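Local coordinates for odorant-binding protein 2a (PDB 4RUN) that binds and transports small hydrophobic volatile molecules, with higher affinity for aldehydes and large fatty acids, at residues V21-P26 with S138-F143. The protein carries 2 engineered substitutions. Residues are numbered along the deposited sequence; the frame is centred on the assembly and turned at random.
Sequences VDKDFP and SEEDIF
Lys-23 lays its aliphatic chain across the carboxylate of Asp-141 at about a right angle, joining the end of lipocalin barrel strand 12-21, and the type I turn Asp-22 to Phe-25 beyond it, to the segment that follows helix 122-134. The lysine side chain runs extended to CE and bends at its last torsion (chi4 -75°), which brings NZ to 2.8 Å from Asp-141 OD2 in a salt bridge. NZ meets OD2 on the syn side of the carboxylate, 22° out of its plane. Glu-140 adds a long ion pair, its OE1 3.8 Å from Lys-23 NZ; the same OE1 accepts from Ser-138 OG at 2.6 Å through its anti lone pair, a bond likely to fix the carboxylate. Asp-141 OD2 is gripped twice, since a bridging water also donates to it and to Val-21 O while accepting from Ser-138 N. A backbone hydrogen bond between Phe-143 and Met-19 pairs strand 142-143 antiparallel with strand 12-21. The apolar part is Val-21 against Phe-143. Val-21 CG1 sits 3.5 Å above the Phe-25 ring of its own segment, over the centre. The other methyl, CG2, meets the Phe-143 ring at its edge, in plane, 3.9 Å from CE1.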
loop_
_atom_site.group_PDB
_atom_site.type_symbol
_atom_site.label_atom_id
_atom_site.label_comp_id
_atom_site.label_asym_id
_atom_site.label_seq_id
_atom_site.Cartn_x
_atom_site.Cartn_y
_atom_site.Cartn_z
ATOM N N VAL A 21 -8.621 4.969 1.310
ATOM C CA VAL A 21 -8.090 6.124 2.006
ATOM C C VAL A 21 -9.152 6.687 2.948
ATOM O O VAL A 21 -10.334 6.564 2.668
ATOM C CB VAL A 21 -7.738 7.220 0.996
ATOM C CG1 VAL A 21 -6.416 6.906 0.307
ATOM C CG2 VAL A 21 -8.870 7.421 -0.024
ATOM N N ASP A 22 -8.755 7.317 4.053
ATOM C CA ASP A 22 -9.753 7.931 4.919
ATOM C C ASP A 22 -10.437 9.088 4.206
ATOM O O ASP A 22 -9.958 9.583 3.185
ATOM C CB ASP A 22 -9.169 8.324 6.288
ATOM C CG ASP A 22 -8.041 9.323 6.204
ATOM O OD1 ASP A 22 -8.149 10.315 5.457
ATOM O OD2 ASP A 22 -7.051 9.151 6.951
ATOM N N LYS A 23 -11.595 9.474 4.712
ATOM C CA LYS A 23 -12.352 10.590 4.154
ATOM C C LYS A 23 -11.719 11.987 4.154
ATOM O O LYS A 23 -12.274 12.876 3.514
ATOM C CB LYS A 23 -13.742 10.643 4.776
ATOM C CG LYS A 23 -14.576 9.485 4.279
ATOM C CD LYS A 23 -16.065 9.721 4.409
ATOM C CE LYS A 23 -16.813 8.552 3.772
ATOM N NZ LYS A 23 -16.791 8.591 2.279
ATOM N N ASP A 24 -10.600 12.202 4.850
ATOM C CA ASP A 24 -9.877 13.479 4.766
ATOM C C ASP A 24 -8.957 13.538 3.556
ATOM O O ASP A 24 -8.600 14.624 3.105
ATOM C CB ASP A 24 -9.042 13.720 6.021
ATOM C CG ASP A 24 -9.872 13.715 7.287
ATOM O OD1 ASP A 24 -10.928 14.389 7.322
ATOM O OD2 ASP A 24 -9.443 13.053 8.254
ATOM N N PHE A 25 -8.565 12.366 3.049
ATOM C CA PHE A 25 -7.694 12.243 1.879
ATOM C C PHE A 25 -8.244 13.002 0.677
ATOM O O PHE A 25 -9.314 12.659 0.175
ATOM C CB PHE A 25 -7.579 10.775 1.492
ATOM C CG PHE A 25 -6.425 10.481 0.594
ATOM C CD1 PHE A 25 -5.161 10.199 1.109
ATOM C CD2 PHE A 25 -6.603 10.497 -0.779
ATOM C CE1 PHE A 25 -4.102 9.934 0.262
ATOM C CE2 PHE A 25 -5.551 10.243 -1.627
ATOM C CZ PHE A 25 -4.296 9.962 -1.107
ATOM N N PRO A 26 -7.511 14.019 0.200
ATOM C CA PRO A 26 -7.987 14.790 -0.951
ATOM C C PRO A 26 -8.059 13.967 -2.228
ATOM O O PRO A 26 -7.150 13.189 -2.519
ATOM C CB PRO A 26 -6.947 15.898 -1.094
ATOM C CG PRO A 26 -6.206 15.933 0.199
ATOM C CD PRO A 26 -6.239 14.543 0.734
ATOM N N SER A 138 -14.423 3.263 4.341
ATOM C CA SER A 138 -15.661 3.161 3.550
ATOM C C SER A 138 -15.471 2.580 2.152
ATOM O O SER A 138 -14.460 2.836 1.495
ATOM C CB SER A 138 -16.285 4.552 3.433
ATOM O OG SER A 138 -17.525 4.516 2.745
ATOM N N GLU A 139 -16.472 1.823 1.705
ATOM C CA GLU A 139 -16.468 1.139 0.402
ATOM C C GLU A 139 -16.346 2.091 -0.779
ATOM O O GLU A 139 -15.656 1.811 -1.755
ATOM C CB GLU A 139 -17.754 0.302 0.238
ATOM C CG GLU A 139 -19.046 1.075 0.006
ATOM C CD GLU A 139 -20.250 0.272 0.442
ATOM O OE1 GLU A 139 -20.857 0.635 1.470
ATOM O OE2 GLU A 139 -20.560 -0.743 -0.212
ATOM N N GLU A 140 -17.019 3.227 -0.668
ATOM C CA GLU A 140 -17.128 4.194 -1.745
ATOM C C GLU A 140 -15.827 4.971 -1.894
ATOM O O GLU A 140 -15.626 5.648 -2.892
ATOM C CB GLU A 140 -18.312 5.140 -1.458
ATOM C CG GLU A 140 -18.040 6.185 -0.388
ATOM C CD GLU A 140 -19.264 6.470 0.456
ATOM O OE1 GLU A 140 -19.407 5.886 1.554
ATOM O OE2 GLU A 140 -20.099 7.275 0.001
ATOM N N ASP A 141 -14.949 4.877 -0.900
ATOM C CA ASP A 141 -13.608 5.425 -1.021
ATOM C C ASP A 141 -12.589 4.341 -1.461
ATOM O O ASP A 141 -11.383 4.500 -1.234
ATOM C CB ASP A 141 -13.150 6.035 0.305
ATOM C CG ASP A 141 -14.049 7.169 0.784
ATOM O OD1 ASP A 141 -14.333 8.098 0.002
ATOM O OD2 ASP A 141 -14.477 7.127 1.953
ATOM N N ILE A 142 -13.060 3.232 -2.044
ATOM C CA ILE A 142 -12.155 2.224 -2.590
ATOM C C ILE A 142 -12.003 2.466 -4.080
ATOM O O ILE A 142 -12.977 2.525 -4.809
ATOM C CB ILE A 142 -12.635 0.773 -2.373
ATOM C CG1 ILE A 142 -12.759 0.473 -0.879
ATOM C CG2 ILE A 142 -11.667 -0.213 -3.036
ATOM C CD1 ILE A 142 -13.266 -0.916 -0.562
ATOM N N PHE A 143 -10.763 2.572 -4.527
ATOM C CA PHE A 143 -10.469 2.882 -5.914
ATOM C C PHE A 143 -9.304 1.987 -6.340
ATOM O O PHE A 143 -8.561 1.454 -5.501
ATOM C CB PHE A 143 -10.212 4.398 -6.073
ATOM C CG PHE A 143 -8.966 4.892 -5.396
ATOM C CD1 PHE A 143 -9.001 5.328 -4.077
ATOM C CD2 PHE A 143 -7.758 4.958 -6.087
ATOM C CE1 PHE A 143 -7.848 5.802 -3.461
ATOM C CE2 PHE A 143 -6.602 5.432 -5.477
ATOM C CZ PHE A 143 -6.645 5.859 -4.166
HETATM O O HOH W 1 -12.714 5.796 3.593
#